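Local atomic coordinates of outer membrane protein SusF (PDB entry 4FE9), a protein that binds starch at the surface of the bacterial cell before the polysaccharide is taken into the periplasm for degradation. Residues K292-W296 / V352-I357; D318-V322 / S336-L342; A324-S329 / K361-F365; D331-L335 / E364-P368. One frame throughout, in Å; residues are numbered along the deposited sequence.

All four contacts lie in the second carbohydrate-binding module. Contact 1 pairs two strands of its antiparallel sheet, and 352-357 is bonded to strand 360-366, the edge strand on which contacts 3 and 4 are built; the centres of contacts 1 and 3 are about 11 Å apart. Contacts 3 and 4 share Glu364 and Phe365, with centres about 8 Å apart, and set helix 327-333 beside that edge. Contact 2, about 12 Å from contact 3 between centres, carries two linked glucose units, held by Asp318 and Asn341. Phe319 CZ, 3.4 Å from Val356 CG2, joins contact 2 to contact 1; Leu342 CD2, 3.8 Å from Phe365 CE1, joins it to contacts 3 and 4.

Contact 1. Residues K292-W296 / V352-I357; sequences KGTFW and VYVSVI
Phe295 and Val354 face each other as a hydrogen-bonded antiparallel pair, and the backbones round them pack tightly. Phe295 N reaches Val354 O at 2.8 Å, and Val354 N returns to Phe295 O at 3.0 Å in a nearly straight bond (173° at the hydrogen). A third bond, from Val356 N to Gly293 O, continues the ladder toward Gly293. Alpha-hydrogen contacts fill the intervals; Trp296 CA, for instance, sits 3.1 Å from Val352 O. Gly293 has positive phi, and a beta carbon there would run into Val356 O. The pairing joins neighbouring strands in the antiparallel sheet of this Ig-like starch-binding module, with strand 283-287 on the far side of 294-301 and strand 360-366 beyond 348-357. Alternation sends Phe295 and Val354 to one face, where both touch Leu285, and Thr294, Ser355, Trp296 and Tyr353 to the other. On that second face Thr294 is modelled in two conformers; the close approach of its CG2 to Ser355 OG in one of them is doubtful, and the bond from OG1 to Thr291 O likewise belongs to that copy. Fit slackens toward the partly exposed end, where the side chains of Lys292 and Ile357 cross at about a right angle and Lys292 CD comes no nearer than 4.1 Å to Ile357 CG1. Ile357 CD1 rests 3.8 Å from Lys292 O, while the lysine chain, bent at chi3 and chi4 (-88° and -82°), carries NZ away to Asn257 O.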
loop_
_atom_site.group_PDB
_atom_site.type_symbol
_atom_site.label_atom_id
_atom_site.label_comp_id
_atom_site.label_asym_id
_atom_site.label_seq_id
_atom_site.Cartn_x
_atom_site.Cartn_y
_atom_site.Cartn_z
ATOM N N LYS A 292 -1.856 0.696 15.368
ATOM C CA LYS A 292 -1.112 -0.547 15.113
ATOM C C LYS A 292 0.229 -0.346 14.360
ATOM O O LYS A 292 0.253 0.059 13.210
ATOM C CB LYS A 292 -2.030 -1.494 14.304
ATOM C CG LYS A 292 -1.477 -2.875 14.027
ATOM C CD LYS A 292 -2.405 -3.658 13.054
ATOM C CE LYS A 292 -3.497 -4.406 13.804
ATOM N NZ LYS A 292 -2.983 -5.693 14.332
ATOM N N GLY A 293 1.314 -0.784 14.970
ATOM C CA GLY A 293 2.573 -0.939 14.240
ATOM C C GLY A 293 3.182 0.404 13.793
ATOM O O GLY A 293 4.019 0.439 12.904
ATOM N N THR A 294 2.759 1.497 14.420
ATOM C CA THR A 294 3.243 2.805 14.038
ATOM C C THR A 294 3.948 3.534 15.167
ATOM O O THR A 294 3.510 3.477 16.340
ATOM C CB THR A 294 2.132 3.667 13.465
ATOM O OG1 THR A 294 1.219 4.035 14.504
ATOM C CG2 THR A 294 1.388 2.907 12.400
ATOM N N PHE A 295 5.036 4.235 14.817
ATOM C CA PHE A 295 6.022 4.722 15.797
ATOM C C PHE A 295 6.604 6.023 15.298
ATOM O O PHE A 295 6.506 6.330 14.104
ATOM C CB PHE A 295 7.171 3.711 15.984
ATOM C CG PHE A 295 6.728 2.379 16.417
ATOM C CD1 PHE A 295 6.658 2.065 17.759
ATOM C CD2 PHE A 295 6.450 1.396 15.490
ATOM C CE1 PHE A 295 6.205 0.815 18.168
ATOM C CE2 PHE A 295 6.031 0.130 15.888
ATOM C CZ PHE A 295 5.887 -0.152 17.225
ATOM N N TRP A 296 7.188 6.793 16.201
ATOM C CA TRP A 296 7.831 8.044 15.848
ATOM C C TRP A 296 8.971 8.389 16.813
ATOM O O TRP A 296 9.123 7.765 17.890
ATOM C CB TRP A 296 6.817 9.194 15.757
ATOM C CG TRP A 296 6.217 9.608 17.118
ATOM C CD1 TRP A 296 5.208 8.971 17.803
ATOM C CD2 TRP A 296 6.719 10.623 18.002
ATOM N NE1 TRP A 296 5.057 9.528 19.066
ATOM C CE2 TRP A 296 5.933 10.579 19.185
ATOM C CE3 TRP A 296 7.808 11.503 17.948
ATOM C CZ2 TRP A 296 6.129 11.452 20.227
ATOM C CZ3 TRP A 296 7.966 12.419 18.962
ATOM C CH2 TRP A 296 7.130 12.401 20.086
ATOM N N VAL A 352 10.976 11.355 12.620
ATOM C CA VAL A 352 10.917 10.118 11.896
ATOM C C VAL A 352 9.610 9.371 12.219
ATOM O O VAL A 352 9.268 9.173 13.399
ATOM C CB VAL A 352 12.092 9.241 12.265
ATOM C CG1 VAL A 352 11.989 7.911 11.577
ATOM C CG2 VAL A 352 13.428 9.941 11.871
ATOM N N TYR A 353 8.865 9.004 11.183
ATOM C CA TYR A 353 7.620 8.257 11.336
ATOM C C TYR A 353 7.703 6.918 10.599
ATOM O O TYR A 353 8.094 6.882 9.430
ATOM C CB TYR A 353 6.475 9.093 10.791
ATOM C CG TYR A 353 5.163 8.368 10.656
ATOM C CD1 TYR A 353 4.865 7.641 9.514
ATOM C CD2 TYR A 353 4.175 8.500 11.623
ATOM C CE1 TYR A 353 3.618 7.041 9.343
ATOM C CE2 TYR A 353 2.937 7.922 11.464
ATOM C CZ TYR A 353 2.671 7.172 10.329
ATOM O OH TYR A 353 1.446 6.561 10.187
ATOM N N VAL A 354 7.451 5.807 11.318
ATOM C CA VAL A 354 7.624 4.455 10.772
ATOM C C VAL A 354 6.340 3.599 11.027
ATOM O O VAL A 354 5.738 3.643 12.122
ATOM C CB VAL A 354 8.828 3.718 11.387
ATOM C CG1 VAL A 354 8.996 2.322 10.737
ATOM C CG2 VAL A 354 10.120 4.522 11.254
ATOM N N SER A 355 5.889 2.897 10.005
ATOM C CA SER A 355 4.713 2.042 10.134
ATOM C C SER A 355 5.017 0.656 9.568
ATOM O O SER A 355 5.643 0.533 8.513
ATOM C CB SER A 355 3.533 2.676 9.401
ATOM O OG SER A 355 2.348 1.942 9.608
ATOM N N VAL A 356 4.672 -0.384 10.314
ATOM C CA VAL A 356 4.981 -1.772 9.920
ATOM C C VAL A 356 3.753 -2.627 10.226
ATOM O O VAL A 356 3.329 -2.734 11.393
ATOM C CB VAL A 356 6.180 -2.329 10.736
ATOM C CG1 VAL A 356 6.477 -3.802 10.375
ATOM C CG2 VAL A 356 7.411 -1.466 10.536
ATOM N N ILE A 357 3.087 -3.097 9.195
ATOM C CA ILE A 357 2.054 -4.072 9.402
ATOM C C ILE A 357 2.273 -5.251 8.500
ATOM O O ILE A 357 2.425 -5.086 7.293
ATOM C CB ILE A 357 0.676 -3.490 9.180
ATOM C CG1 ILE A 357 0.372 -2.451 10.246
ATOM C CG2 ILE A 357 -0.400 -4.609 9.246
ATOM C CD1 ILE A 357 -0.411 -1.278 9.732
#

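Contact 2. Residues D318-V322 / S336-L342; sequences DFGFV and SDEGGNL. With GLC (alpha-D-glucopyranose), chain C; GLC (alpha-D-glucopyranose), chain B.
A beta hairpin with a type I' turn from Glu338 to Asn341 supplies Asn341 to the glycan pocket of this module, and Phe321 of the loop 318-322 packs against the hairpin. Asp337 CB sits over one face of the Phe321 ring, 3.5 Å from its centroid, a CH-pi contact in which the carboxylate plane lies within 9° of the ring plane. With CG anti to the backbone N (chi1 -175°), the ring reaches this position while Leu342 CD1 meets its edge, 3.8 Å from Phe321 CD1. Were Phe321 replaced by an alanine, Asp337 CB and Leu342 CD1 would probably lose their aromatic partner, and the loop would be held to the turn mainly through its backbone. One backbone bond ties the two parts: Phe321 N donates to Gly340 O over 3.0 Å. Gly340 N is itself fixed by Asp337 OD1 at 2.7 Å, on the syn lone pair, an Asx motif that braces the turn. At Gly320 a side chain would collide with Gly340 O. Two linked glucose units lie beside both segments. O2 of the chain C glucose donates to Asp318 OD1 at 2.8 Å, an oxygen that also forms a salt bridge with Lys308. The chain B glucose is gripped twice by Asn341, whose OD1 accepts from its O2 at 2.9 Å and whose ND2 gives to its O3 at 3.1 Å; Gln306 OE1 also bonds that ND2. Leu342 pairs with Val307, placing the hairpin beside strand 306-310, while Phe319 leaves the loop to pack on strands 348-357 and 360-366.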
loop_
_atom_site.group_PDB
_atom_site.type_symbol
_atom_site.label_atom_id
_atom_site.label_comp_id
_atom_site.label_asym_id
_atom_site.label_seq_id
_atom_site.Cartn_x
_atom_site.Cartn_y
_atom_site.Cartn_z
ATOM N N ASP A 318 15.075 -6.957 10.716
ATOM C CA ASP A 318 15.375 -5.550 10.600
ATOM C C ASP A 318 15.147 -5.071 9.149
ATOM O O ASP A 318 15.027 -5.877 8.238
ATOM C CB ASP A 318 16.829 -5.333 11.001
ATOM C CG ASP A 318 17.750 -6.339 10.353
ATOM O OD1 ASP A 318 18.209 -6.052 9.227
ATOM O OD2 ASP A 318 17.890 -7.470 10.890
ATOM N N PHE A 319 14.972 -3.773 8.973
ATOM C CA PHE A 319 14.798 -3.201 7.648
ATOM C C PHE A 319 15.400 -1.805 7.584
ATOM O O PHE A 319 15.579 -1.142 8.610
ATOM C CB PHE A 319 13.314 -3.158 7.255
ATOM C CG PHE A 319 12.442 -2.407 8.237
ATOM C CD1 PHE A 319 12.046 -1.088 7.977
ATOM C CD2 PHE A 319 11.898 -3.062 9.342
ATOM C CE1 PHE A 319 11.220 -0.391 8.879
ATOM C CE2 PHE A 319 11.146 -2.358 10.294
ATOM C CZ PHE A 319 10.773 -1.030 10.055
ATOM N N GLY A 320 15.688 -1.350 6.371
ATOM C CA GLY A 320 16.285 -0.043 6.170
ATOM C C GLY A 320 15.525 0.732 5.112
ATOM O O GLY A 320 14.335 1.067 5.293
ATOM N N PHE A 321 16.168 0.946 3.965
ATOM C CA PHE A 321 15.481 1.551 2.830
ATOM C C PHE A 321 14.330 0.622 2.354
ATOM O O PHE A 321 14.503 -0.596 2.252
ATOM C CB PHE A 321 16.481 1.828 1.691
ATOM C CG PHE A 321 15.893 2.563 0.538
ATOM C CD1 PHE A 321 15.841 3.957 0.538
ATOM C CD2 PHE A 321 15.323 1.863 -0.536
ATOM C CE1 PHE A 321 15.132 4.654 -0.460
ATOM C CE2 PHE A 321 14.754 2.555 -1.616
ATOM C CZ PHE A 321 14.636 3.963 -1.564
ATOM N N VAL A 322 13.135 1.191 2.219
ATOM C CA VAL A 322 11.975 0.452 1.753
ATOM C C VAL A 322 11.293 1.234 0.631
ATOM O O VAL A 322 11.589 2.395 0.419
ATOM C CB VAL A 322 10.934 0.212 2.902
ATOM C CG1 VAL A 322 11.585 -0.456 4.090
ATOM C CG2 VAL A 322 10.288 1.514 3.313
ATOM N N SER A 336 18.328 8.168 0.613
ATOM C CA SER A 336 18.566 7.208 -0.446
ATOM C C SER A 336 18.885 5.824 0.075
ATOM O O SER A 336 19.129 5.628 1.277
ATOM C CB SER A 336 19.714 7.696 -1.367
ATOM O OG SER A 336 20.973 7.599 -0.703
ATOM N N ASP A 337 19.023 4.890 -0.861
ATOM C CA ASP A 337 19.281 3.506 -0.545
ATOM C C ASP A 337 20.769 3.271 -0.647
ATOM O O ASP A 337 21.407 3.715 -1.592
ATOM C CB ASP A 337 18.529 2.617 -1.546
ATOM C CG ASP A 337 18.772 1.137 -1.331
ATOM O OD1 ASP A 337 19.515 0.753 -0.389
ATOM O OD2 ASP A 337 18.209 0.346 -2.122
ATOM N N GLU A 338 21.336 2.633 0.356
ATOM C CA GLU A 338 22.746 2.366 0.355
ATOM C C GLU A 338 23.012 0.945 0.817
ATOM O O GLU A 338 23.138 0.690 2.015
ATOM C CB GLU A 338 23.474 3.383 1.240
ATOM C CG GLU A 338 24.968 3.191 1.319
ATOM C CD GLU A 338 25.702 3.817 0.134
ATOM O OE1 GLU A 338 25.053 4.558 -0.654
ATOM O OE2 GLU A 338 26.916 3.539 -0.026
ATOM N N GLY A 339 22.965 0.002 -0.131
ATOM C CA GLY A 339 23.012 -1.427 0.181
ATOM C C GLY A 339 21.890 -1.873 1.120
ATOM O O GLY A 339 22.095 -2.734 1.978
ATOM N N GLY A 340 20.714 -1.261 0.980
ATOM C CA GLY A 340 19.543 -1.651 1.779
ATOM C C GLY A 340 19.461 -0.904 3.102
ATOM O O GLY A 340 18.447 -0.971 3.795
ATOM N N ASN A 341 20.545 -0.208 3.461
ATOM C CA ASN A 341 20.517 0.769 4.539
ATOM C C ASN A 341 19.768 1.976 4.090
ATOM O O ASN A 341 19.815 2.331 2.913
ATOM C CB ASN A 341 21.931 1.204 4.902
ATOM C CG ASN A 341 22.732 0.115 5.556
ATOM O OD1 ASN A 341 22.205 -0.932 5.924
ATOM N ND2 ASN A 341 24.000 0.401 5.808
ATOM N N LEU A 342 19.166 2.690 5.039
ATOM C CA LEU A 342 18.631 3.995 4.753
ATOM C C LEU A 342 19.652 5.098 5.043
ATOM O O LEU A 342 20.136 5.245 6.190
ATOM C CB LEU A 342 17.350 4.243 5.533
ATOM C CG LEU A 342 16.719 5.605 5.296
ATOM C CD1 LEU A 342 16.237 5.735 3.875
ATOM C CD2 LEU A 342 15.595 5.883 6.267
HETATM C C1 GLC C . 22.077 -8.308 9.680
HETATM C C2 GLC C . 21.354 -7.067 9.168
HETATM C C3 GLC C . 22.322 -6.092 8.536
HETATM C C4 GLC C . 23.429 -5.757 9.518
HETATM C C5 GLC C . 24.082 -7.025 10.005
HETATM C C6 GLC C . 25.158 -6.718 11.042
HETATM O O2 GLC C . 20.402 -7.460 8.195
HETATM O O3 GLC C . 21.653 -4.891 8.133
HETATM O O4 GLC C . 24.418 -5.005 8.863
HETATM O O5 GLC C . 23.115 -7.914 10.577
HETATM O O6 GLC C . 25.734 -7.959 11.446
HETATM C C1 GLC B . 24.592 -3.705 9.401
HETATM C C2 GLC B . 24.631 -2.717 8.257
HETATM C C3 GLC B . 25.933 -2.865 7.451
HETATM C C4 GLC B . 27.144 -2.756 8.353
HETATM C C5 GLC B . 27.015 -3.819 9.440
HETATM C C6 GLC B . 28.162 -3.730 10.440
HETATM O O2 GLC B . 23.547 -3.046 7.401
HETATM O O3 GLC B . 25.991 -1.862 6.435
HETATM O O4 GLC B . 28.329 -2.986 7.570
HETATM O O5 GLC B . 25.803 -3.631 10.168
HETATM O O6 GLC B . 28.148 -4.910 11.241
#

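Contact 3. Residues A324-S329 / K361-F365; sequences AISQES and KVIEF
The carboxylate of Glu364 turns back toward the start of helix 327-333 and meets Ser326, the N-cap residue. Its chain folds at chi2 (-71°), which brings OE1 to 3.0 Å from Ser326 N, and the amide uses the syn lone pair of that oxygen. Ser326 OG reaches Glu328 OE1 at 2.8 Å from above the carboxylate plane of Glu328, so the two acids attend to different groups of the same serine. With an alanine at Glu364, Ser326 N would probably lose its acceptor and the helix start this tie to the strand. One turn on, the Ser329 hydroxyl faces the strand and accepts from Phe365 N, 3.1 Å from OG to N, through a side chain whose OG stands anti to the carbonyl carbon (chi1 -67°). Ile325 packs on Ile363, CG2 3.6 Å from Ile363 O and CG1 4.3 Å from Ile363 CB. At the outer end Ala324 CB abuts Val362 CG2 at 3.8 Å, Ala324 O takes a weak bond from Ile363 N, and a water accepts from Ala324 N while donating to Lys361 O. Strand 360-366 is the outermost strand of the module's antiparallel sheet, bonded on one side to strand 348-357, and a loop and a short helix with a serine at its N-cap cover the side away from that strand.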
loop_
_atom_site.group_PDB
_atom_site.type_symbol
_atom_site.label_atom_id
_atom_site.label_comp_id
_atom_site.label_asym_id
_atom_site.label_seq_id
_atom_site.Cartn_x
_atom_site.Cartn_y
_atom_site.Cartn_z
ATOM N N ALA A 324 7.909 2.313 0.205
ATOM C CA ALA A 324 6.924 3.374 0.487
ATOM C C ALA A 324 7.554 4.517 1.297
ATOM O O ALA A 324 7.353 4.628 2.539
ATOM C CB ALA A 324 5.668 2.803 1.189
ATOM N N ILE A 325 8.447 5.258 0.642
ATOM C CA ILE A 325 8.944 6.522 1.178
ATOM C C ILE A 325 8.537 7.667 0.243
ATOM O O ILE A 325 8.837 7.633 -0.935
ATOM C CB ILE A 325 10.495 6.488 1.353
ATOM C CG1 ILE A 325 10.907 5.287 2.222
ATOM C CG2 ILE A 325 11.009 7.809 1.958
ATOM C CD1 ILE A 325 12.405 5.162 2.474
ATOM N N SER A 326 7.628 8.493 0.716
ATOM C CA SER A 326 7.357 9.802 0.139
ATOM C C SER A 326 8.503 10.337 -0.741
ATOM O O SER A 326 9.673 10.344 -0.322
ATOM C CB SER A 326 7.122 10.788 1.267
ATOM O OG SER A 326 6.022 11.583 0.992
ATOM N N GLN A 327 8.140 10.957 -1.868
ATOM C CA GLN A 327 9.072 11.858 -2.563
ATOM C C GLN A 327 9.415 13.075 -1.688
ATOM O O GLN A 327 10.579 13.488 -1.626
ATOM C CB GLN A 327 8.515 12.312 -3.936
ATOM C CG GLN A 327 9.557 13.069 -4.843
ATOM C CD GLN A 327 10.872 12.276 -5.040
ATOM O OE1 GLN A 327 10.861 11.122 -5.459
ATOM N NE2 GLN A 327 11.988 12.890 -4.679
ATOM N N GLU A 328 8.406 13.588 -0.967
ATOM C CA GLU A 328 8.608 14.624 0.070
ATOM C C GLU A 328 9.733 14.263 1.005
ATOM O O GLU A 328 10.658 15.036 1.189
ATOM C CB GLU A 328 7.330 14.849 0.888
ATOM C CG GLU A 328 6.206 15.530 0.132
ATOM C CD GLU A 328 5.421 14.552 -0.801
ATOM O OE1 GLU A 328 5.952 13.453 -1.149
ATOM O OE2 GLU A 328 4.299 14.913 -1.226
ATOM N N SER A 329 9.628 13.101 1.636
ATOM C CA SER A 329 10.617 12.691 2.596
ATOM C C SER A 329 11.947 12.715 1.934
ATOM O O SER A 329 12.964 13.011 2.574
ATOM C CB SER A 329 10.339 11.268 3.110
ATOM O OG SER A 329 9.164 11.239 3.871
ATOM N N LYS A 361 5.896 -1.839 4.884
ATOM C CA LYS A 361 6.600 -0.850 5.675
ATOM C C LYS A 361 6.481 0.557 5.054
ATOM O O LYS A 361 6.470 0.709 3.820
ATOM C CB LYS A 361 8.070 -1.250 5.822
ATOM C CG LYS A 361 8.272 -2.606 6.470
ATOM C CD LYS A 361 9.456 -3.310 5.915
ATOM C CE LYS A 361 9.546 -4.734 6.442
ATOM N NZ LYS A 361 10.208 -5.603 5.438
ATOM N N VAL A 362 6.316 1.565 5.907
ATOM C CA VAL A 362 6.387 2.974 5.486
ATOM C C VAL A 362 7.374 3.717 6.408
ATOM O O VAL A 362 7.409 3.462 7.611
ATOM C CB VAL A 362 4.985 3.646 5.560
ATOM C CG1 VAL A 362 5.068 5.109 5.256
ATOM C CG2 VAL A 362 4.030 2.953 4.612
ATOM N N ILE A 363 8.292 4.477 5.815
ATOM C CA ILE A 363 9.170 5.368 6.590
ATOM C C ILE A 363 9.017 6.773 6.057
ATOM O O ILE A 363 8.960 6.950 4.843
ATOM C CB ILE A 363 10.619 4.928 6.468
ATOM C CG1 ILE A 363 10.790 3.540 7.049
ATOM C CG2 ILE A 363 11.570 5.942 7.128
ATOM C CD1 ILE A 363 12.122 2.860 6.692
ATOM N N GLU A 364 8.667 7.722 6.940
ATOM C CA GLU A 364 8.624 9.156 6.577
ATOM C C GLU A 364 9.584 9.981 7.433
ATOM O O GLU A 364 9.798 9.664 8.611
ATOM C CB GLU A 364 7.206 9.712 6.698
ATOM C CG GLU A 364 6.175 8.983 5.834
ATOM C CD GLU A 364 6.358 9.256 4.318
ATOM O OE1 GLU A 364 6.967 8.411 3.603
ATOM O OE2 GLU A 364 5.910 10.324 3.857
ATOM N N PHE A 365 10.296 10.916 6.790
ATOM C CA PHE A 365 10.981 12.006 7.492
ATOM C C PHE A 365 10.247 13.294 7.316
ATOM O O PHE A 365 9.866 13.647 6.200
ATOM C CB PHE A 365 12.383 12.173 6.976
ATOM C CG PHE A 365 13.328 11.173 7.503
ATOM C CD1 PHE A 365 13.046 9.816 7.406
ATOM C CD2 PHE A 365 14.533 11.572 8.072
ATOM C CE1 PHE A 365 13.929 8.872 7.895
ATOM C CE2 PHE A 365 15.431 10.644 8.560
ATOM C CZ PHE A 365 15.129 9.279 8.483
HETATM O O HOH W 1 7.680 -0.504 1.176
#

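Contact 4. Residues D331-L335 / E364-P368; sequences DLAGL and EFEKP
Leu335 CD2 sits squarely over the Phe365 ring, 3.9 Å from its centroid and 5° off the ring normal, a CH-pi contact. The second methyl of the same leucine, CD1, lies 3.8 Å from Phe365 CD1. Ala333 CB approaches obliquely and touches Phe365 CD2, also at 3.8 Å. Phe365 reaches them with CG anti to its carbonyl carbon (chi1 -78°), its ring lying between the helix end and the sheet. Further along, Leu332 extends CD2 to the strand backbone, 3.5 Å from Glu366 C, while CD1 meets Lys367 CD at 3.9 Å where the two side chains cross at about a right angle. Outside this first layer, Phe301 meets the Phe365 ring with planes at about 45°, and Val352 and Val344 also touch it. Leu335 is backed by Ile325 and Val344, and Ala333 by Tyr350. The backbone of Ala333 bonds to Gly345 and Ile346, which ties this part of the chain to the residues after strand 341-343. Gly334 departs from helical backbone angles with positive phi, and the chain then brings Leu335 onto the ring. Glu366 faces the other way, its OE1 taking a bond from Lys419 N. No hydrogen bond crosses between 331-335 and 364-368, so the helix end and the edge strand are held here by hydrophobic packing, aromatic and aliphatic, grading outward to the exposed Lys367.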
loop_
_atom_site.group_PDB
_atom_site.type_symbol
_atom_site.label_atom_id
_atom_site.label_comp_id
_atom_site.label_asym_id
_atom_site.label_seq_id
_atom_site.Cartn_x
_atom_site.Cartn_y
_atom_site.Cartn_z
ATOM N N ASP A 331 13.087 14.226 -0.624
ATOM C CA ASP A 331 13.537 15.584 -0.903
ATOM C C ASP A 331 13.927 16.298 0.370
ATOM O O ASP A 331 14.973 16.954 0.430
ATOM C CB ASP A 331 12.429 16.376 -1.606
ATOM C CG ASP A 331 12.246 15.961 -3.061
ATOM O OD1 ASP A 331 11.247 16.379 -3.677
ATOM O OD2 ASP A 331 13.069 15.164 -3.563
ATOM N N LEU A 332 13.046 16.253 1.372
ATOM C CA LEU A 332 13.286 16.996 2.603
ATOM C C LEU A 332 14.611 16.598 3.251
ATOM O O LEU A 332 15.397 17.461 3.664
ATOM C CB LEU A 332 12.119 16.828 3.585
ATOM C CG LEU A 332 12.368 17.497 4.939
ATOM C CD1 LEU A 332 12.271 19.013 4.803
ATOM C CD2 LEU A 332 11.390 16.960 6.031
ATOM N N ALA A 333 14.907 15.303 3.278
ATOM C CA ALA A 333 16.041 14.814 4.068
ATOM C C ALA A 333 17.146 14.259 3.198
ATOM O O ALA A 333 18.156 13.747 3.695
ATOM C CB ALA A 333 15.570 13.737 5.086
ATOM N N GLY A 334 16.913 14.262 1.899
ATOM C CA GLY A 334 17.894 13.746 0.955
ATOM C C GLY A 334 18.129 12.276 1.115
ATOM O O GLY A 334 19.272 11.828 1.095
ATOM N N LEU A 335 17.040 11.495 1.224
ATOM C CA LEU A 335 17.157 10.063 1.601
ATOM C C LEU A 335 17.553 9.212 0.388
ATOM O O LEU A 335 17.032 9.404 -0.694
ATOM C CB LEU A 335 15.819 9.541 2.175
ATOM C CG LEU A 335 15.278 10.190 3.451
ATOM C CD1 LEU A 335 13.868 9.661 3.730
ATOM C CD2 LEU A 335 16.241 9.892 4.650
ATOM N N GLU A 364 8.667 7.722 6.940
ATOM C CA GLU A 364 8.624 9.156 6.577
ATOM C C GLU A 364 9.584 9.981 7.433
ATOM O O GLU A 364 9.798 9.664 8.611
ATOM C CB GLU A 364 7.206 9.712 6.698
ATOM C CG GLU A 364 6.175 8.983 5.834
ATOM C CD GLU A 364 6.358 9.256 4.318
ATOM O OE1 GLU A 364 6.967 8.411 3.603
ATOM O OE2 GLU A 364 5.910 10.324 3.857
ATOM N N PHE A 365 10.296 10.916 6.790
ATOM C CA PHE A 365 10.981 12.006 7.492
ATOM C C PHE A 365 10.247 13.294 7.316
ATOM O O PHE A 365 9.866 13.647 6.200
ATOM C CB PHE A 365 12.383 12.173 6.976
ATOM C CG PHE A 365 13.328 11.173 7.503
ATOM C CD1 PHE A 365 13.046 9.816 7.406
ATOM C CD2 PHE A 365 14.533 11.572 8.072
ATOM C CE1 PHE A 365 13.929 8.872 7.895
ATOM C CE2 PHE A 365 15.431 10.644 8.560
ATOM C CZ PHE A 365 15.129 9.279 8.483
ATOM N N GLU A 366 10.046 14.012 8.411
ATOM C CA GLU A 366 9.220 15.215 8.407
ATOM C C GLU A 366 9.891 16.352 9.174
ATOM O O GLU A 366 10.827 16.132 9.879
ATOM C CB GLU A 366 7.874 14.912 9.024
ATOM C CG GLU A 366 6.915 14.204 8.058
ATOM C CD GLU A 366 5.713 13.593 8.767
ATOM O OE1 GLU A 366 4.986 14.335 9.482
ATOM O OE2 GLU A 366 5.480 12.383 8.570
ATOM N N LYS A 367 9.378 17.566 9.039
ATOM C CA LYS A 367 9.897 18.676 9.836
ATOM C C LYS A 367 9.703 18.332 11.328
ATOM O O LYS A 367 8.623 17.876 11.720
ATOM C CB LYS A 367 9.157 19.974 9.506
ATOM C CG LYS A 367 9.293 20.442 8.040
ATOM C CD LYS A 367 10.658 21.038 7.773
ATOM C CE LYS A 367 10.628 22.557 7.859
ATOM N NZ LYS A 367 11.227 23.058 9.134
ATOM N N PRO A 368 10.752 18.548 12.156
ATOM C CA PRO A 368 10.654 18.316 13.613
ATOM C C PRO A 368 9.856 19.401 14.302
ATOM O O PRO A 368 10.427 20.188 15.037
ATOM C CB PRO A 368 12.098 18.392 14.063
ATOM C CG PRO A 368 12.697 19.414 13.153
ATOM C CD PRO A 368 12.028 19.185 11.792
#